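Local coordinates for NikO protein (Streptomyces tendae, PDB 4FQD) that is an enolpyruvyl transferase essential in nikkomycin biosynthesis, probably moving the enolpyruvyl group of phosphoenolpyruvate onto a nucleotide acceptor, at residues E17-N22 / P423-L428; F346-G351 / L389-P394; L378-A383 / C395-P400. The protein carries 4 engineered substitutions. All coordinates share one frame; numbering follows the deposited sequence.

How the contacts relate
All three contacts lie on the same side of the chain's centre. Contacts 2 and 3 are close neighbours, with centres about 10 Å apart. Strands 382-385 and 388-393 run side by side in one sheet and link them; Arg381 O of contact 3 lies 3.1 Å from Asp392 N of contact 2, a probable hydrogen bond. Contact 1 belongs to a different sheet. Its centre is about 14 Å from that of contact 3, and Pro400 CB packs on Gly424 CA at 3.8 Å. Contacts 1 and 2 do not touch. All three are packing within the fold; in this family the active site lies in the cleft between two domains.

Contact 1 of 3, residues E17-N22 / P423-L428; sequences EIHGGN and PGRTTL
Glu17 and Arg425 form a salt bridge across two neighbouring antiparallel strands. They belong to one of the four-stranded mixed sheets that clad the inverse alpha/beta barrel of this family. The short strand segments 17-19 and 425-428 run at 149° to each other, and they join parts of the chain some 400 residues apart.

The side chain of Arg425 can be followed along its length. Arg425 CB passes 4.1 Å from His19 CD2. Arg425 CG comes closer to the imidazole, 3.6 Å from His19 NE2, and CD remains near that same nitrogen. These carbons approach the ring obliquely. The chain then bends about its CG-CD bond (chi3 85°), away from its extended course, and this turn brings the guanidinium to the carboxylate. Arg425 NH1 reaches Glu17 OE1 at 2.9 Å. The oxygen sits at the guanidinium edge, near its plane, while the carboxylate itself is turned 78° to that plane. One nitrogen and one oxygen therefore make the bridge, rather than a flat two-pronged pair. Glu17 OE2 has a long, weak ion pair with Arg453 of the next strand, 451-456.

The backbones are joined by a reciprocal pair. Ile18 N donates to Thr426 O at 2.7 Å, and Thr426 N to Ile18 O at 2.8 Å. Past the strand end, Gly20 N still bonds to Gly424 O at 3.2 Å. Beyond this, Gly21 CA lies against Pro423 CA, where a side chain on Gly21 would be tight.

Ile18 and Thr426 point to the other face of the sheet, toward helix 409-419. Ile18 meets Leu416 and Ala419 there. At its tip, Ile18 CD1 lies 3.8 Å from Leu428 CB.

Contact 2 of 3, residues F346-G351 / L389-P394; sequences FLALLG and LRVDGP
Ala348 CB meets two side chains of the strand. Leu389 CD2 is 4.2 Å from Ala348 CB, and Val391 CG2 is 4.3 Å from it. Val391 meets the helix with both methyls. With CG1 anti to the backbone N (chi1 176°), Val391 CG1 packs against Gly351 C at 3.9 Å, while Val391 CG2 sits 3.8 Å from Ala348 O. Farther along, Gly393 CA approaches Gly351 O at 3.8 Å. A side chain on Gly393 would run into that oxygen. The contact is buried and wholly of van der Waals kind.

The next shell ties the strand into its sheet and packs the helix on its neighbour. Strand 388-393 is bonded through its backbone to strand 356-362 on one edge and to strand 382-385 on the other. Arg390 and Asp392 project on the far face, where Arg390 NH1 makes a salt bridge with Asp392 OD2 at 2.9 Å. Arg390 NE also donates to Ala185 O of the second subunit. On the helix, Phe346 and Leu349 pack against helix 409-419.

The helix and strand segments run side by side and roughly parallel, their directions 26° apart. An inner helix beneath an outer sheet is the layering of the inverse alpha/beta barrel of the EPSP synthase family.

Contact 3 of 3, residues L378-A383 / C395-P400; sequences LGIRTA and CPPHRP
Leu378 O takes two hydrogen bonds from consecutive backbone amides of the opposing loop. His398 N and Arg399 N both reach Leu378 O at 2.8 Å, from opposite faces of the carbonyl plane. A third bond uses sulfur: Arg381 N donates to Cys395 SG at 3.3 Å. The loop is also braced from within, since His398 ND1 donates to Pro396 O at 3.1 Å, straight and in the ring plane. A water donates to both Gly379 O and Pro396 O and bridges the two segments.

The apolar contacts gather on Pro397 and Cys395. Leu378 CB meets Pro397 CB at 3.7 Å. Ile380 forks between two partners: set anti to the backbone N, Ile380 CG2 touches Cys395 SG at 3.7 Å, and Ile380 CD1 lies 3.8 Å from Pro397 CD. Replacing Ile380 by an alanine removes both arms, and is likely to open a gap beside the Pro397 ring and leave Cys395 SG without the CG2 methyl.

Two exposed arginines come together on the outside. The Arg399 guanidinium lays one face over Gly379 CA. Arg399 NH2 stands 4.0 Å from Arg381 NH1, a like-charge approach with the two planes 28° apart.

Gly379, the first residue past helix 372-378, has positive phi and closes a Schellman motif. The loop leading from strand 388-393 to strand 402-405 packs across this helix end.

Contact 1 of 3, residues E17-N22 / P423-L428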
loop_
_atom_site.group_PDB
_atom_site.type_symbol
_atom_site.label_atom_id
_atom_site.label_comp_id
_atom_site.label_asym_id
_atom_site.label_seq_id
_atom_site.Cartn_x
_atom_site.Cartn_y
_atom_site.Cartn_z
ATOM N N GLU A 17 30.360 1.111 19.814
ATOM C CA GLU A 17 30.023 0.279 20.961
ATOM C C GLU A 17 28.840 0.886 21.706
ATOM O O GLU A 17 28.976 1.904 22.384
ATOM C CB GLU A 17 31.229 0.130 21.889
ATOM C CG GLU A 17 31.027 -0.863 23.022
ATOM C CD GLU A 17 32.291 -1.091 23.826
ATOM O OE1 GLU A 17 33.254 -1.665 23.272
ATOM O OE2 GLU A 17 32.325 -0.693 25.009
ATOM N N ILE A 18 27.678 0.253 21.569
ATOM C CA ILE A 18 26.442 0.796 22.119
ATOM C C ILE A 18 26.005 0.102 23.407
ATOM O O ILE A 18 25.889 -1.122 23.459
ATOM C CB ILE A 18 25.288 0.714 21.095
ATOM C CG1 ILE A 18 25.676 1.414 19.791
ATOM C CG2 ILE A 18 24.016 1.317 21.670
ATOM C CD1 ILE A 18 25.868 0.470 18.626
ATOM N N HIS A 19 25.767 0.897 24.445
ATOM C CA HIS A 19 25.195 0.395 25.686
ATOM C C HIS A 19 23.820 1.015 25.901
ATOM O O HIS A 19 23.696 2.076 26.513
ATOM C CB HIS A 19 26.103 0.712 26.875
ATOM C CG HIS A 19 27.430 0.021 26.826
ATOM N ND1 HIS A 19 28.555 0.602 26.282
ATOM C CD2 HIS A 19 27.812 -1.206 27.254
ATOM C CE1 HIS A 19 29.572 -0.235 26.379
ATOM N NE2 HIS A 19 29.148 -1.341 26.964
ATOM N N GLY A 20 22.790 0.353 25.387
ATOM C CA GLY A 20 21.437 0.871 25.472
ATOM C C GLY A 20 20.780 0.605 26.811
ATOM O O GLY A 20 21.371 -0.020 27.692
ATOM N N GLY A 21 19.547 1.077 26.961
ATOM C CA GLY A 21 18.813 0.914 28.202
ATOM C C GLY A 21 18.703 2.221 28.962
ATOM O O GLY A 21 18.015 2.305 29.980
ATOM N N ASN A 22 19.388 3.244 28.466
ATOM C CA ASN A 22 19.353 4.561 29.088
ATOM C C ASN A 22 18.340 5.481 28.418
ATOM O O ASN A 22 18.220 5.503 27.193
ATOM C CB ASN A 22 20.743 5.200 29.070
ATOM C CG ASN A 22 21.779 4.358 29.785
ATOM O OD1 ASN A 22 21.825 4.323 31.015
ATOM N ND2 ASN A 22 22.622 3.676 29.018
ATOM N N PRO A 423 18.823 -3.228 26.533
ATOM C CA PRO A 423 19.547 -3.127 27.805
ATOM C C PRO A 423 20.792 -4.012 27.829
ATOM O O PRO A 423 20.839 -4.997 28.564
ATOM C CB PRO A 423 18.520 -3.627 28.824
ATOM C CG PRO A 423 17.665 -4.570 28.050
ATOM C CD PRO A 423 17.569 -3.988 26.668
ATOM N N GLY A 424 21.792 -3.654 27.029
ATOM C CA GLY A 424 23.018 -4.425 26.950
ATOM C C GLY A 424 23.990 -3.846 25.942
ATOM O O GLY A 424 23.830 -2.709 25.498
ATOM N N ARG A 425 24.997 -4.630 25.572
ATOM C CA ARG A 425 26.016 -4.163 24.639
ATOM C C ARG A 425 25.719 -4.597 23.206
ATOM O O ARG A 425 25.359 -5.747 22.954
ATOM C CB ARG A 425 27.403 -4.654 25.060
ATOM C CG ARG A 425 28.549 -3.838 24.477
ATOM C CD ARG A 425 29.901 -4.419 24.860
ATOM N NE ARG A 425 30.319 -5.480 23.950
ATOM C CZ ARG A 425 31.252 -5.338 23.013
ATOM N NH1 ARG A 425 31.876 -4.176 22.864
ATOM N NH2 ARG A 425 31.566 -6.359 22.227
ATOM N N THR A 426 25.873 -3.663 22.274
ATOM C CA THR A 426 25.688 -3.944 20.856
ATOM C C THR A 426 26.746 -3.205 20.046
ATOM O O THR A 426 27.055 -2.046 20.325
ATOM C CB THR A 426 24.290 -3.508 20.371
ATOM O OG1 THR A 426 23.282 -4.127 21.181
ATOM C CG2 THR A 426 24.074 -3.901 18.915
ATOM N N THR A 427 27.307 -3.878 19.048
ATOM C CA THR A 427 28.276 -3.245 18.166
ATOM C C THR A 427 27.666 -2.977 16.796
ATOM O O THR A 427 26.891 -3.781 16.280
ATOM C CB THR A 427 29.546 -4.099 18.006
ATOM O OG1 THR A 427 29.189 -5.406 17.544
ATOM C CG2 THR A 427 30.276 -4.219 19.335
ATOM N N LEU A 428 28.018 -1.834 16.216
ATOM C CA LEU A 428 27.531 -1.455 14.896
ATOM C C LEU A 428 28.680 -0.965 14.023
ATOM O O LEU A 428 29.422 -0.061 14.411
ATOM C CB LEU A 428 26.464 -0.364 15.014
ATOM C CG LEU A 428 25.917 0.202 13.701
ATOM C CD1 LEU A 428 25.222 -0.882 12.889
ATOM C CD2 LEU A 428 24.973 1.364 13.971
#

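Contact 2 of 3, residues F346-G351 / L389-P394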
loop_
_atom_site.group_PDB
_atom_site.type_symbol
_atom_site.label_atom_id
_atom_site.label_comp_id
_atom_site.label_asym_id
_atom_site.label_seq_id
_atom_site.Cartn_x
_atom_site.Cartn_y
_atom_site.Cartn_z
ATOM N N PHE A 346 12.408 3.930 9.801
ATOM C CA PHE A 346 12.077 4.420 11.133
ATOM C C PHE A 346 10.639 4.075 11.508
ATOM O O PHE A 346 10.321 3.881 12.680
ATOM C CB PHE A 346 12.313 5.927 11.221
ATOM C CG PHE A 346 13.700 6.341 10.828
ATOM C CD1 PHE A 346 14.751 6.222 11.721
ATOM C CD2 PHE A 346 13.955 6.842 9.562
ATOM C CE1 PHE A 346 16.030 6.598 11.362
ATOM C CE2 PHE A 346 15.231 7.221 9.196
ATOM C CZ PHE A 346 16.271 7.099 10.097
ATOM N N LEU A 347 9.775 3.995 10.502
ATOM C CA LEU A 347 8.391 3.601 10.717
ATOM C C LEU A 347 8.306 2.104 10.992
ATOM O O LEU A 347 7.399 1.637 11.683
ATOM C CB LEU A 347 7.538 3.974 9.504
ATOM C CG LEU A 347 7.493 5.471 9.190
ATOM C CD1 LEU A 347 6.743 5.733 7.896
ATOM C CD2 LEU A 347 6.861 6.234 10.342
ATOM N N ALA A 348 9.260 1.358 10.446
ATOM C CA ALA A 348 9.343 -0.078 10.682
ATOM C C ALA A 348 9.710 -0.351 12.134
ATOM O O ALA A 348 9.182 -1.273 12.755
ATOM C CB ALA A 348 10.361 -0.711 9.748
ATOM N N LEU A 349 10.620 0.456 12.670
ATOM C CA LEU A 349 11.037 0.322 14.060
ATOM C C LEU A 349 9.887 0.664 15.002
ATOM O O LEU A 349 9.700 0.011 16.029
ATOM C CB LEU A 349 12.243 1.219 14.348
ATOM C CG LEU A 349 12.790 1.190 15.776
ATOM C CD1 LEU A 349 13.116 -0.234 16.201
ATOM C CD2 LEU A 349 14.016 2.082 15.895
ATOM N N LEU A 350 9.120 1.689 14.644
ATOM C CA LEU A 350 7.945 2.072 15.416
ATOM C C LEU A 350 6.892 0.972 15.374
ATOM O O LEU A 350 6.144 0.778 16.332
ATOM C CB LEU A 350 7.354 3.380 14.885
ATOM C CG LEU A 350 8.155 4.657 15.144
ATOM C CD1 LEU A 350 7.553 5.828 14.383
ATOM C CD2 LEU A 350 8.208 4.958 16.633
ATOM N N GLY A 351 6.842 0.253 14.256
ATOM C CA GLY A 351 5.898 -0.835 14.083
ATOM C C GLY A 351 6.169 -1.998 15.018
ATOM O O GLY A 351 5.268 -2.775 15.335
ATOM N N LEU A 389 7.779 -5.310 3.045
ATOM C CA LEU A 389 8.327 -5.630 4.356
ATOM C C LEU A 389 7.207 -5.669 5.389
ATOM O O LEU A 389 6.365 -4.772 5.438
ATOM C CB LEU A 389 9.380 -4.599 4.765
ATOM C CG LEU A 389 9.768 -4.565 6.246
ATOM C CD1 LEU A 389 10.429 -5.870 6.668
ATOM C CD2 LEU A 389 10.676 -3.378 6.533
ATOM N N ARG A 390 7.196 -6.714 6.209
ATOM C CA ARG A 390 6.185 -6.848 7.249
ATOM C C ARG A 390 6.831 -6.956 8.625
ATOM O O ARG A 390 7.811 -7.675 8.804
ATOM C CB ARG A 390 5.302 -8.069 6.987
ATOM C CG ARG A 390 4.084 -8.162 7.893
ATOM C CD ARG A 390 3.944 -9.559 8.468
ATOM N NE ARG A 390 4.094 -10.589 7.445
ATOM C CZ ARG A 390 4.628 -11.786 7.662
ATOM N NH1 ARG A 390 5.070 -12.108 8.870
ATOM N NH2 ARG A 390 4.726 -12.660 6.670
ATOM N N VAL A 391 6.278 -6.230 9.591
ATOM C CA VAL A 391 6.752 -6.296 10.967
ATOM C C VAL A 391 5.670 -6.875 11.873
ATOM O O VAL A 391 4.554 -6.357 11.931
ATOM C CB VAL A 391 7.176 -4.908 11.489
ATOM C CG1 VAL A 391 7.563 -4.986 12.958
ATOM C CG2 VAL A 391 8.326 -4.359 10.658
ATOM N N ASP A 392 6.004 -7.954 12.574
ATOM C CA ASP A 392 5.051 -8.626 13.451
ATOM C C ASP A 392 5.107 -8.088 14.875
ATOM O O ASP A 392 5.704 -8.704 15.757
ATOM C CB ASP A 392 5.298 -10.135 13.455
ATOM C CG ASP A 392 4.924 -10.789 12.142
ATOM O OD1 ASP A 392 3.938 -10.345 11.519
ATOM O OD2 ASP A 392 5.614 -11.747 11.734
ATOM N N GLY A 393 4.476 -6.940 15.097
ATOM C CA GLY A 393 4.426 -6.346 16.418
ATOM C C GLY A 393 3.387 -7.014 17.300
ATOM O O GLY A 393 2.404 -7.557 16.795
ATOM N N PRO A 394 3.591 -6.972 18.626
ATOM C CA PRO A 394 4.733 -6.332 19.287
ATOM C C PRO A 394 5.988 -7.196 19.241
ATOM O O PRO A 394 5.924 -8.396 19.508
ATOM C CB PRO A 394 4.264 -6.188 20.744
ATOM C CG PRO A 394 2.801 -6.543 20.746
ATOM C CD PRO A 394 2.617 -7.478 19.604
#

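Contact 3 of 3, residues L378-A383 / C395-P400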
loop_
_atom_site.group_PDB
_atom_site.type_symbol
_atom_site.label_atom_id
_atom_site.label_comp_id
_atom_site.label_asym_id
_atom_site.label_seq_id
_atom_site.Cartn_x
_atom_site.Cartn_y
_atom_site.Cartn_z
ATOM N N LEU A 378 18.220 -8.294 16.829
ATOM C CA LEU A 378 17.892 -7.623 18.081
ATOM C C LEU A 378 16.631 -8.192 18.728
ATOM O O LEU A 378 16.364 -7.946 19.903
ATOM C CB LEU A 378 17.740 -6.116 17.862
ATOM C CG LEU A 378 19.019 -5.361 17.494
ATOM C CD1 LEU A 378 18.728 -3.882 17.303
ATOM C CD2 LEU A 378 20.091 -5.567 18.554
ATOM N N GLY A 379 15.862 -8.953 17.957
ATOM C CA GLY A 379 14.653 -9.573 18.468
ATOM C C GLY A 379 13.406 -9.165 17.707
ATOM O O GLY A 379 12.333 -9.732 17.908
ATOM N N ILE A 380 13.550 -8.178 16.830
ATOM C CA ILE A 380 12.433 -7.692 16.030
ATOM C C ILE A 380 12.071 -8.691 14.934
ATOM O O ILE A 380 12.934 -9.143 14.184
ATOM C CB ILE A 380 12.754 -6.322 15.401
ATOM C CG1 ILE A 380 13.175 -5.329 16.486
ATOM C CG2 ILE A 380 11.560 -5.795 14.623
ATOM C CD1 ILE A 380 13.534 -3.959 15.958
ATOM N N ARG A 381 10.789 -9.037 14.850
ATOM C CA ARG A 381 10.315 -10.020 13.881
ATOM C C ARG A 381 9.938 -9.355 12.560
ATOM O O ARG A 381 9.006 -8.553 12.508
ATOM C CB ARG A 381 9.097 -10.760 14.433
ATOM C CG ARG A 381 9.244 -11.252 15.863
ATOM C CD ARG A 381 9.879 -12.628 15.930
ATOM N NE ARG A 381 9.365 -13.396 17.060
ATOM C CZ ARG A 381 9.847 -13.326 18.296
ATOM N NH1 ARG A 381 10.862 -12.519 18.569
ATOM N NH2 ARG A 381 9.313 -14.061 19.261
ATOM N N THR A 382 10.658 -9.692 11.495
ATOM C CA THR A 382 10.370 -9.128 10.180
ATOM C C THR A 382 10.207 -10.205 9.111
ATOM O O THR A 382 10.608 -11.353 9.299
ATOM C CB THR A 382 11.470 -8.150 9.717
ATOM O OG1 THR A 382 12.690 -8.868 9.499
ATOM C CG2 THR A 382 11.699 -7.057 10.755
ATOM N N ALA A 383 9.610 -9.817 7.990
ATOM C CA ALA A 383 9.478 -10.691 6.832
ATOM C C ALA A 383 9.592 -9.853 5.566
ATOM O O ALA A 383 8.965 -8.799 5.454
ATOM C CB ALA A 383 8.154 -11.435 6.869
ATOM N N CYS A 395 7.116 -6.584 18.900
ATOM C CA CYS A 395 8.398 -7.278 18.898
ATOM C C CYS A 395 9.557 -6.304 19.099
ATOM O O CYS A 395 10.425 -6.183 18.235
ATOM C CB CYS A 395 8.581 -8.052 17.591
ATOM S SG CYS A 395 8.404 -7.046 16.098
ATOM N N PRO A 396 9.582 -5.613 20.250
ATOM C CA PRO A 396 10.622 -4.604 20.480
ATOM C C PRO A 396 11.997 -5.243 20.619
ATOM O O PRO A 396 12.097 -6.364 21.116
ATOM C CB PRO A 396 10.195 -3.964 21.802
ATOM C CG PRO A 396 9.448 -5.034 22.506
ATOM C CD PRO A 396 8.734 -5.811 21.439
ATOM N N PRO A 397 13.050 -4.538 20.174
ATOM C CA PRO A 397 14.423 -5.046 20.259
ATOM C C PRO A 397 14.853 -5.224 21.711
ATOM O O PRO A 397 14.600 -4.344 22.535
ATOM C CB PRO A 397 15.246 -3.942 19.587
ATOM C CG PRO A 397 14.409 -2.712 19.710
ATOM C CD PRO A 397 12.993 -3.184 19.598
ATOM N N HIS A 398 15.492 -6.349 22.019
ATOM C CA HIS A 398 15.875 -6.641 23.395
ATOM C C HIS A 398 17.157 -7.463 23.498
ATOM O O HIS A 398 17.845 -7.417 24.516
ATOM C CB HIS A 398 14.733 -7.355 24.126
ATOM C CG HIS A 398 14.376 -8.685 23.539
ATOM N ND1 HIS A 398 13.501 -8.823 22.482
ATOM C CD2 HIS A 398 14.773 -9.940 23.862
ATOM C CE1 HIS A 398 13.377 -10.103 22.178
ATOM N NE2 HIS A 398 14.139 -10.801 23.002
ATOM N N ARG A 399 17.476 -8.209 22.446
ATOM C CA ARG A 399 18.641 -9.092 22.460
ATOM C C ARG A 399 19.960 -8.324 22.390
ATOM O O ARG A 399 20.218 -7.613 21.419
ATOM C CB ARG A 399 18.557 -10.101 21.313
ATOM C CG ARG A 399 17.348 -11.016 21.388
ATOM C CD ARG A 399 17.220 -11.870 20.139
ATOM N NE ARG A 399 16.019 -12.698 20.169
ATOM C CZ ARG A 399 15.556 -13.378 19.125
ATOM N NH1 ARG A 399 16.192 -13.328 17.962
ATOM N NH2 ARG A 399 14.453 -14.106 19.243
ATOM N N PRO A 400 20.800 -8.468 23.427
ATOM C CA PRO A 400 22.113 -7.824 23.487
ATOM C C PRO A 400 23.224 -8.746 22.989
ATOM O O PRO A 400 22.980 -9.921 22.716
ATOM C CB PRO A 400 22.289 -7.577 24.982
ATOM C CG PRO A 400 21.620 -8.760 25.608
ATOM C CD PRO A 400 20.472 -9.144 24.696
HETATM O O HOH W 1 10.665 -9.061 20.021
#